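PDB 6OTU: glucose-6-phosphate isomerase from Chlamydia trachomatis D/UW-3/CX, which catalyses the reversible isomerisation of glucose 6-phosphate to fructose 6-phosphate. Local coordinates for residues A[312-326]-A[475-487]. Sequence-based numbering, arbitrary orientation.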
ATOM      1  N   ASN A 312      12.695 -16.139  20.684  1.00 34.16           N
ATOM      2  CA  ASN A 312      11.848 -16.674  19.610  1.00 36.15           C
ATOM      3  C   ASN A 312      11.347 -15.503  18.755  1.00 40.09           C
ATOM      4  O   ASN A 312      10.528 -14.700  19.216  1.00 38.03           O
ATOM      5  CB  ASN A 312      10.682 -17.478  20.215  1.00 32.41           C
ATOM      6  CG  ASN A 312       9.770 -18.136  19.164  1.00 33.73           C
ATOM      7  OD1 ASN A 312       9.506 -17.562  18.105  1.00 35.98           O
ATOM      8  ND2 ASN A 312       9.230 -19.320  19.495  1.00 32.38           N
ATOM      9  N   LEU A 313      11.828 -15.404  17.508  1.00 33.96           N
ATOM     10  CA  LEU A 313      11.522 -14.228  16.691  1.00 39.03           C
ATOM     11  C   LEU A 313      10.025 -14.067  16.434  1.00 38.82           C
ATOM     12  O   LEU A 313       9.456 -13.044  16.852  1.00 36.82           O
ATOM     13  CB  LEU A 313      12.356 -14.274  15.404  1.00 39.23           C
ATOM     14  CG  LEU A 313      13.871 -14.096  15.605  1.00 34.51           C
ATOM     15  CD1 LEU A 313      14.628 -14.576  14.402  1.00 31.27           C
ATOM     16  CD2 LEU A 313      14.223 -12.632  15.918  1.00 31.21           C
ATOM     17  N   PRO A 314       9.316 -15.026  15.818  1.00 36.71           N
ATOM     18  CA  PRO A 314       7.888 -14.791  15.563  1.00 37.40           C
ATOM     19  C   PRO A 314       7.045 -14.680  16.826  1.00 30.24           C
ATOM     20  O   PRO A 314       6.065 -13.925  16.831  1.00 41.40           O
ATOM     21  CB  PRO A 314       7.482 -15.991  14.698  1.00 30.09           C
ATOM     22  CG  PRO A 314       8.457 -17.039  15.009  1.00 30.52           C
ATOM     23  CD  PRO A 314       9.743 -16.348  15.317  1.00 30.66           C
ATOM     24  N   LEU A 315       7.419 -15.367  17.903  1.00 33.89           N
ATOM     25  CA  LEU A 315       6.658 -15.273  19.143  1.00 35.10           C
ATOM     26  C   LEU A 315       6.832 -13.909  19.804  1.00 39.25           C
ATOM     27  O   LEU A 315       5.869 -13.343  20.329  1.00 40.37           O
ATOM     28  CB  LEU A 315       7.081 -16.389  20.105  1.00 31.50           C
ATOM     29  CG  LEU A 315       6.204 -16.463  21.357  1.00 31.80           C
ATOM     30  CD1 LEU A 315       4.737 -16.566  20.939  1.00 31.53           C
ATOM     31  CD2 LEU A 315       6.605 -17.635  22.242  1.00 32.45           C
ATOM     32  N   LEU A 316       8.056 -13.375  19.808  1.00 30.95           N
ATOM     33  CA  LEU A 316       8.281 -12.037  20.349  1.00 30.92           C
ATOM     34  C   LEU A 316       7.547 -10.990  19.522  1.00 34.31           C
ATOM     35  O   LEU A 316       6.852 -10.126  20.065  1.00 37.50           O
ATOM     36  CB  LEU A 316       9.783 -11.733  20.385  1.00 31.17           C
ATOM     37  CG  LEU A 316      10.315 -10.438  21.000  1.00 35.39           C
ATOM     38  CD1 LEU A 316       9.653 -10.133  22.340  1.00 34.75           C
ATOM     39  CD2 LEU A 316      11.832 -10.535  21.184  1.00 40.08           C
ATOM     40  N   SER A 317       7.689 -11.057  18.200  1.00 30.08           N
ATOM     41  CA  SER A 317       7.037 -10.074  17.351  1.00 37.30           C
ATOM     42  C   SER A 317       5.518 -10.132  17.521  1.00 30.82           C
ATOM     43  O   SER A 317       4.861  -9.092  17.621  1.00 32.15           O
ATOM     44  CB  SER A 317       7.456 -10.293  15.902  1.00 31.45           C
ATOM     45  OG  SER A 317       6.497  -9.745  15.022  1.00 38.18           O
ATOM     46  N   ALA A 318       4.961 -11.341  17.654  1.00 34.59           N
ATOM     47  CA  ALA A 318       3.531 -11.482  17.912  1.00 32.51           C
ATOM     48  C   ALA A 318       3.127 -10.826  19.231  1.00 37.35           C
ATOM     49  O   ALA A 318       2.134 -10.090  19.283  1.00 34.96           O
ATOM     50  CB  ALA A 318       3.132 -12.955  17.905  1.00 30.75           C
ATOM     51  N   MET A 319       3.889 -11.071  20.313  1.00 30.15           N
ATOM     52  CA  MET A 319       3.482 -10.550  21.623  1.00 30.41           C
ATOM     53  C   MET A 319       3.690  -9.037  21.721  1.00 32.53           C
ATOM     54  O   MET A 319       2.863  -8.325  22.315  1.00 34.60           O
ATOM     55  CB  MET A 319       4.228 -11.278  22.745  1.00 30.97           C
ATOM     56  CG  MET A 319       3.985 -12.768  22.763  1.00 36.84           C
ATOM     57  SD  MET A 319       2.235 -13.209  22.743  1.00 39.72           S
ATOM     58  CE  MET A 319       1.740 -12.561  24.339  1.00 37.36           C
ATOM     59  N   LEU A 320       4.771  -8.518  21.130  1.00 31.02           N
ATOM     60  CA  LEU A 320       4.921  -7.064  21.025  1.00 29.95           C
ATOM     61  C   LEU A 320       3.775  -6.445  20.222  1.00 29.53           C
ATOM     62  O   LEU A 320       3.307  -5.343  20.535  1.00 30.96           O
ATOM     63  CB  LEU A 320       6.268  -6.727  20.386  1.00 29.93           C
ATOM     64  CG  LEU A 320       7.517  -7.019  21.233  1.00 36.38           C
ATOM     65  CD1 LEU A 320       8.778  -6.949  20.392  1.00 33.03           C
ATOM     66  CD2 LEU A 320       7.596  -6.055  22.422  1.00 32.42           C
ATOM     67  N   GLY A 321       3.299  -7.139  19.187  1.00 29.28           N
ATOM     68  CA  GLY A 321       2.133  -6.636  18.463  1.00 32.17           C
ATOM     69  C   GLY A 321       0.884  -6.621  19.326  1.00 29.08           C
ATOM     70  O   GLY A 321       0.103  -5.669  19.288  1.00 39.85           O
ATOM     71  N   VAL A 322       0.692  -7.676  20.128  1.00 30.95           N
ATOM     72  CA  VAL A 322      -0.443  -7.755  21.047  1.00 32.19           C
ATOM     73  C   VAL A 322      -0.360  -6.642  22.085  1.00 35.56           C
ATOM     74  O   VAL A 322      -1.373  -6.021  22.434  1.00 36.39           O
ATOM     75  CB  VAL A 322      -0.487  -9.150  21.709  1.00 37.53           C
ATOM     76  CG1 VAL A 322      -1.350  -9.145  22.961  1.00 30.36           C
ATOM     77  CG2 VAL A 322      -0.930 -10.219  20.715  1.00 29.86           C
ATOM     78  N   TRP A 323       0.854  -6.367  22.584  1.00 29.95           N
ATOM     79  CA  TRP A 323       1.071  -5.226  23.478  1.00 34.60           C
ATOM     80  C   TRP A 323       0.622  -3.927  22.826  1.00 35.02           C
ATOM     81  O   TRP A 323      -0.168  -3.173  23.400  1.00 29.86           O
ATOM     82  CB  TRP A 323       2.543  -5.148  23.882  1.00 30.37           C
ATOM     83  CG  TRP A 323       2.954  -3.922  24.661  1.00 31.16           C
ATOM     84  CD1 TRP A 323       3.747  -2.896  24.216  1.00 30.46           C
ATOM     85  CD2 TRP A 323       2.652  -3.621  26.041  1.00 31.01           C
ATOM     86  NE1 TRP A 323       3.937  -1.977  25.215  1.00 34.79           N
ATOM     87  CE2 TRP A 323       3.277  -2.390  26.344  1.00 31.12           C
ATOM     88  CE3 TRP A 323       1.901  -4.264  27.037  1.00 31.36           C
ATOM     89  CZ2 TRP A 323       3.169  -1.780  27.601  1.00 32.08           C
ATOM     90  CZ3 TRP A 323       1.795  -3.654  28.295  1.00 34.13           C
ATOM     91  CH2 TRP A 323       2.431  -2.427  28.561  1.00 31.88           C
ATOM     92  N   ASN A 324       1.085  -3.668  21.605  1.00 33.84           N
ATOM     93  CA  ASN A 324       0.697  -2.437  20.927  1.00 29.18           C
ATOM     94  C   ASN A 324      -0.794  -2.417  20.606  1.00 33.00           C
ATOM     95  O   ASN A 324      -1.467  -1.403  20.814  1.00 29.26           O
ATOM     96  CB  ASN A 324       1.525  -2.270  19.652  1.00 31.70           C
ATOM     97  CG  ASN A 324       2.931  -1.743  19.926  1.00 31.56           C
ATOM     98  OD1 ASN A 324       3.159  -0.997  20.880  1.00 32.81           O
ATOM     99  ND2 ASN A 324       3.879  -2.134  19.086  1.00 39.29           N
ATOM    100  N   ARG A 325      -1.337  -3.528  20.113  1.00 33.76           N
ATOM    101  CA  ARG A 325      -2.711  -3.512  19.612  1.00 33.68           C
ATOM    102  C   ARG A 325      -3.730  -3.497  20.748  1.00 34.58           C
ATOM    103  O   ARG A 325      -4.568  -2.593  20.826  1.00 34.05           O
ATOM    104  CB  ARG A 325      -2.951  -4.714  18.690  1.00 33.33           C
ATOM    105  CG  ARG A 325      -4.409  -4.936  18.268  1.00 34.82           C
ATOM    106  CD  ARG A 325      -4.978  -3.789  17.436  1.00 28.42           C
ATOM    107  NE  ARG A 325      -6.021  -4.287  16.549  1.00 32.33           N
ATOM    108  CZ  ARG A 325      -7.176  -3.676  16.278  1.00 33.44           C
ATOM    109  NH1 ARG A 325      -7.487  -2.514  16.837  1.00 30.43           N
ATOM    110  NH2 ARG A 325      -8.032  -4.246  15.442  1.00 35.84           N
ATOM    111  N   ASN A 326      -3.678  -4.493  21.632  1.00 29.40           N
ATOM    112  CA  ASN A 326      -4.674  -4.635  22.692  1.00 34.25           C
ATOM    113  C   ASN A 326      -4.336  -3.854  23.956  1.00 34.97           C
ATOM    114  O   ASN A 326      -5.240  -3.365  24.635  1.00 41.80           O
ATOM    115  CB  ASN A 326      -4.859  -6.119  23.064  1.00 32.91           C
ATOM    116  CG  ASN A 326      -5.112  -7.012  21.843  1.00 35.17           C
ATOM    117  OD1 ASN A 326      -4.236  -7.792  21.427  1.00 32.85           O
ATOM    118  ND2 ASN A 326      -6.303  -6.898  21.264  1.00 29.70           N
ATOM    119  N   PHE A 475       8.614 -16.203   9.076  1.00 30.67           N
ATOM    120  CA  PHE A 475       8.559 -15.353  10.255  1.00 30.60           C
ATOM    121  C   PHE A 475       7.192 -14.714  10.429  1.00 40.86           C
ATOM    122  O   PHE A 475       6.608 -14.756  11.516  1.00 37.84           O
ATOM    123  CB  PHE A 475       9.627 -14.280  10.139  1.00 30.72           C
ATOM    124  CG  PHE A 475       9.534 -13.226  11.176  1.00 30.65           C
ATOM    125  CD1 PHE A 475       9.960 -13.476  12.474  1.00 36.11           C
ATOM    126  CD2 PHE A 475       9.066 -11.959  10.853  1.00 34.16           C
ATOM    127  CE1 PHE A 475       9.901 -12.479  13.449  1.00 35.54           C
ATOM    128  CE2 PHE A 475       9.000 -10.959  11.815  1.00 30.20           C
ATOM    129  CZ  PHE A 475       9.428 -11.213  13.112  1.00 38.67           C
ATOM    130  N   TYR A 476       6.674 -14.098   9.363  1.00 29.66           N
ATOM    131  CA  TYR A 476       5.405 -13.393   9.467  1.00 41.90           C
ATOM    132  C   TYR A 476       4.239 -14.370   9.503  1.00 39.23           C
ATOM    133  O   TYR A 476       3.248 -14.127  10.204  1.00 44.03           O
ATOM    134  CB  TYR A 476       5.262 -12.391   8.316  1.00 28.91           C
ATOM    135  CG  TYR A 476       5.827 -11.031   8.669  1.00 28.83           C
ATOM    136  CD1 TYR A 476       5.123 -10.177   9.508  1.00 28.64           C
ATOM    137  CD2 TYR A 476       7.087 -10.618   8.206  1.00 29.03           C
ATOM    138  CE1 TYR A 476       5.635  -8.939   9.860  1.00 31.23           C
ATOM    139  CE2 TYR A 476       7.611  -9.382   8.559  1.00 29.03           C
ATOM    140  CZ  TYR A 476       6.875  -8.543   9.386  1.00 33.46           C
ATOM    141  OH  TYR A 476       7.343  -7.295   9.752  1.00 32.62           O
ATOM    142  N   GLU A 477       4.337 -15.482   8.770  1.00 38.31           N
ATOM    143  CA  GLU A 477       3.309 -16.516   8.873  1.00 38.95           C
ATOM    144  C   GLU A 477       3.128 -16.943  10.323  1.00 36.94           C
ATOM    145  O   GLU A 477       2.003 -17.025  10.817  1.00 29.76           O
ATOM    146  CB  GLU A 477       3.655 -17.724   7.990  1.00 29.86           C
ATOM    147  CG  GLU A 477       3.610 -17.404   6.497  1.00 35.54           C
ATOM    148  CD  GLU A 477       3.887 -18.605   5.610  1.00 42.61           C
ATOM    149  OE1 GLU A 477       4.338 -19.663   6.127  1.00 43.71           O
ATOM    150  OE2 GLU A 477       3.632 -18.497   4.386  1.00 42.22           O
ATOM    151  N   HIS A 478       4.232 -17.161  11.041  1.00 30.90           N
ATOM    152  CA  HIS A 478       4.116 -17.606  12.425  1.00 33.38           C
ATOM    153  C   HIS A 478       3.761 -16.475  13.385  1.00 35.93           C
ATOM    154  O   HIS A 478       3.036 -16.714  14.362  1.00 35.34           O
ATOM    155  CB  HIS A 478       5.406 -18.308  12.839  1.00 31.35           C
ATOM    156  CG  HIS A 478       5.627 -19.556  12.060  1.00 35.97           C
ATOM    157  ND1 HIS A 478       4.582 -20.377  11.699  1.00 36.81           N
ATOM    158  CD2 HIS A 478       6.738 -20.091  11.507  1.00 35.26           C
ATOM    159  CE1 HIS A 478       5.047 -21.388  10.988  1.00 34.36           C
ATOM    160  NE2 HIS A 478       6.353 -21.239  10.860  1.00 36.22           N
ATOM    161  N   LYS A 479       4.242 -15.253  13.129  1.00 33.72           N
ATOM    162  CA  LYS A 479       3.775 -14.097  13.889  1.00 37.99           C
ATOM    163  C   LYS A 479       2.253 -14.040  13.915  1.00 37.24           C
ATOM    164  O   LYS A 479       1.642 -13.922  14.980  1.00 31.57           O
ATOM    165  CB  LYS A 479       4.325 -12.792  13.306  1.00 29.56           C
ATOM    166  CG  LYS A 479       3.688 -11.582  13.980  1.00 29.41           C
ATOM    167  CD  LYS A 479       3.963 -10.279  13.273  1.00 36.85           C
ATOM    168  CE  LYS A 479       3.532  -9.119  14.153  1.00 41.27           C
ATOM    169  NZ  LYS A 479       3.464  -7.866  13.375  1.00 52.08           N
ATOM    170  N   PHE A 480       1.625 -14.117  12.742  1.00 36.99           N
ATOM    171  CA  PHE A 480       0.173 -13.983  12.680  1.00 35.70           C
ATOM    172  C   PHE A 480      -0.516 -15.188  13.312  1.00 39.01           C
ATOM    173  O   PHE A 480      -1.543 -15.039  13.988  1.00 35.94           O
ATOM    174  CB  PHE A 480      -0.261 -13.784  11.227  1.00 29.00           C
ATOM    175  CG  PHE A 480       0.324 -12.543  10.596  1.00 30.02           C
ATOM    176  CD1 PHE A 480       0.326 -11.337  11.279  1.00 33.12           C
ATOM    177  CD2 PHE A 480       0.877 -12.581   9.328  1.00 33.60           C
ATOM    178  CE1 PHE A 480       0.875 -10.184  10.704  1.00 37.39           C
ATOM    179  CE2 PHE A 480       1.424 -11.429   8.746  1.00 35.78           C
ATOM    180  CZ  PHE A 480       1.421 -10.240   9.430  1.00 30.97           C
ATOM    181  N   ALA A 481       0.052 -16.385  13.123  1.00 29.89           N
ATOM    182  CA  ALA A 481      -0.477 -17.581  13.776  1.00 31.17           C
ATOM    183  C   ALA A 481      -0.415 -17.460  15.293  1.00 30.63           C
ATOM    184  O   ALA A 481      -1.367 -17.824  15.994  1.00 33.43           O
ATOM    185  CB  ALA A 481       0.294 -18.824  13.309  1.00 32.34           C
ATOM    186  N   PHE A 482       0.712 -16.969  15.823  1.00 31.55           N
ATOM    187  CA  PHE A 482       0.824 -16.817  17.266  1.00 36.43           C
ATOM    188  C   PHE A 482      -0.190 -15.797  17.773  1.00 38.66           C
ATOM    189  O   PHE A 482      -0.804 -15.997  18.828  1.00 36.95           O
ATOM    190  CB  PHE A 482       2.250 -16.424  17.659  1.00 31.20           C
ATOM    191  CG  PHE A 482       3.213 -17.596  17.808  1.00 38.56           C
ATOM    192  CD1 PHE A 482       2.882 -18.703  18.578  1.00 36.89           C
ATOM    193  CD2 PHE A 482       4.468 -17.564  17.197  1.00 31.66           C
ATOM    194  CE1 PHE A 482       3.766 -19.767  18.729  1.00 32.64           C
ATOM    195  CE2 PHE A 482       5.360 -18.627  17.346  1.00 43.64           C
ATOM    196  CZ  PHE A 482       5.009 -19.726  18.113  1.00 42.32           C
ATOM    197  N   GLN A 483      -0.408 -14.713  17.021  1.00 30.49           N
ATOM    198  CA  GLN A 483      -1.410 -13.735  17.448  1.00 35.17           C
ATOM    199  C   GLN A 483      -2.809 -14.352  17.440  1.00 36.29           C
ATOM    200  O   GLN A 483      -3.583 -14.164  18.386  1.00 31.01           O
ATOM    201  CB  GLN A 483      -1.345 -12.480  16.569  1.00 29.96           C
ATOM    202  CG  GLN A 483      -0.002 -11.760  16.639  1.00 29.85           C
ATOM    203  CD  GLN A 483       0.004 -10.358  16.045  1.00 45.74           C
ATOM    204  OE1 GLN A 483       0.667  -9.457  16.573  1.00 44.28           O
ATOM    205  NE2 GLN A 483      -0.713 -10.165  14.946  1.00 29.15           N
ATOM    206  N   GLY A 484      -3.140 -15.114  16.396  1.00 30.54           N
ATOM    207  CA  GLY A 484      -4.419 -15.808  16.385  1.00 30.86           C
ATOM    208  C   GLY A 484      -4.561 -16.799  17.530  1.00 39.18           C
ATOM    209  O   GLY A 484      -5.628 -16.891  18.147  1.00 36.47           O
ATOM    210  N   PHE A 485      -3.491 -17.565  17.824  1.00 36.31           N
ATOM    211  CA  PHE A 485      -3.523 -18.520  18.938  1.00 32.18           C
ATOM    212  C   PHE A 485      -3.745 -17.806  20.260  1.00 35.24           C
ATOM    213  O   PHE A 485      -4.430 -18.324  21.155  1.00 34.59           O
ATOM    214  CB  PHE A 485      -2.215 -19.316  19.018  1.00 32.30           C
ATOM    215  CG  PHE A 485      -1.976 -20.230  17.856  1.00 37.50           C
ATOM    216  CD1 PHE A 485      -3.032 -20.822  17.191  1.00 33.08           C
ATOM    217  CD2 PHE A 485      -0.681 -20.512  17.441  1.00 38.42           C
ATOM    218  CE1 PHE A 485      -2.809 -21.670  16.128  1.00 33.00           C
ATOM    219  CE2 PHE A 485      -0.449 -21.357  16.374  1.00 35.13           C
ATOM    220  CZ  PHE A 485      -1.516 -21.941  15.714  1.00 33.09           C
ATOM    221  N   CYS A 486      -3.168 -16.614  20.392  1.00 33.32           N
ATOM    222  CA  CYS A 486      -3.303 -15.842  21.616  1.00 35.94           C
ATOM    223  C   CYS A 486      -4.722 -15.276  21.743  1.00 40.70           C
ATOM    224  O   CYS A 486      -5.375 -15.448  22.781  1.00 35.69           O
ATOM    225  CB  CYS A 486      -2.256 -14.730  21.634  1.00 32.26           C
ATOM    226  SG  CYS A 486      -2.212 -13.781  23.148  1.00 34.51           S
ATOM    227  N   TRP A 487      -5.217 -14.620  20.684  1.00 32.18           N
ATOM    228  CA  TRP A 487      -6.604 -14.157  20.649  1.00 37.31           C
ATOM    229  C   TRP A 487      -7.615 -15.299  20.762  1.00 41.10           C
ATOM    230  O   TRP A 487      -8.742 -15.076  21.222  1.00 45.39           O
ATOM    231  CB  TRP A 487      -6.849 -13.366  19.365  1.00 36.32           C
ATOM    232  CG  TRP A 487      -6.152 -12.049  19.395  1.00 31.43           C
ATOM    233  CD1 TRP A 487      -5.969 -11.255  20.492  1.00 36.88           C
ATOM    234  CD2 TRP A 487      -5.508 -11.383  18.306  1.00 33.61           C
ATOM    235  NE1 TRP A 487      -5.268 -10.131  20.153  1.00 31.29           N
ATOM    236  CE2 TRP A 487      -4.969 -10.179  18.818  1.00 34.95           C
ATOM    237  CE3 TRP A 487      -5.350 -11.674  16.944  1.00 30.40           C
ATOM    238  CZ2 TRP A 487      -4.282  -9.263  18.016  1.00 30.25           C
ATOM    239  CZ3 TRP A 487      -4.665 -10.776  16.151  1.00 29.92           C
ATOM    240  CH2 TRP A 487      -4.135  -9.580  16.689  1.00 32.22           C
TER
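Trp487 NE1 donates to Asn326 OD1 at 2.9 Å, a hydrogen bond between helices 313-326 and 475-487. The oxygen sits at the indole edge, almost exactly in the ring plane, and the N-H points at it with an angle of 160°. The amide, turned nearly perpendicular to the indole, is steadied from its other end, where ND2 donates to the carbonyl of Arg371; the two bonds fix its rotation. The Trp487 side chain lies about 12 Å from that of Glu355, the probable proton donor.

From this polar end the helices run back as a buried pair crossing at -51°, with axes 7.9 Å apart at closest approach. Small residues permit such proximity: Ala318 CB rests 3.4 Å from Lys479 O and also touches Phe482 CB, while the Gln483 side chain enters as a knob among Ser317, Ala318, Gly321 and Val322. Lys479, its CG anti to the backbone N (chi1 172°) and the chain extended beyond, passes CD 3.1 Å from Ser317 OG and carries NZ to a salt bridge with Glu402.

At the start of helix 313-326, Asn312 caps the helix by accepting from Leu315 N, and the rings of Phe475 and Phe482 pack against the first turn. Leu315 CD1 lies over one face of Phe482, 3.7 Å from the centroid, a CH-pi contact. Phe475 CE1 brings the ring edge to within 3.4 Å of Leu313 C, and Pro314 CB packs on His478 CB at 3.6 Å.

The pairing thus joins two sequence-distant helices of the phosphoglucose isomerase fold mostly through buried apolar contact, with a directional bond setting the orientation of Trp487 against an amide held at both ends.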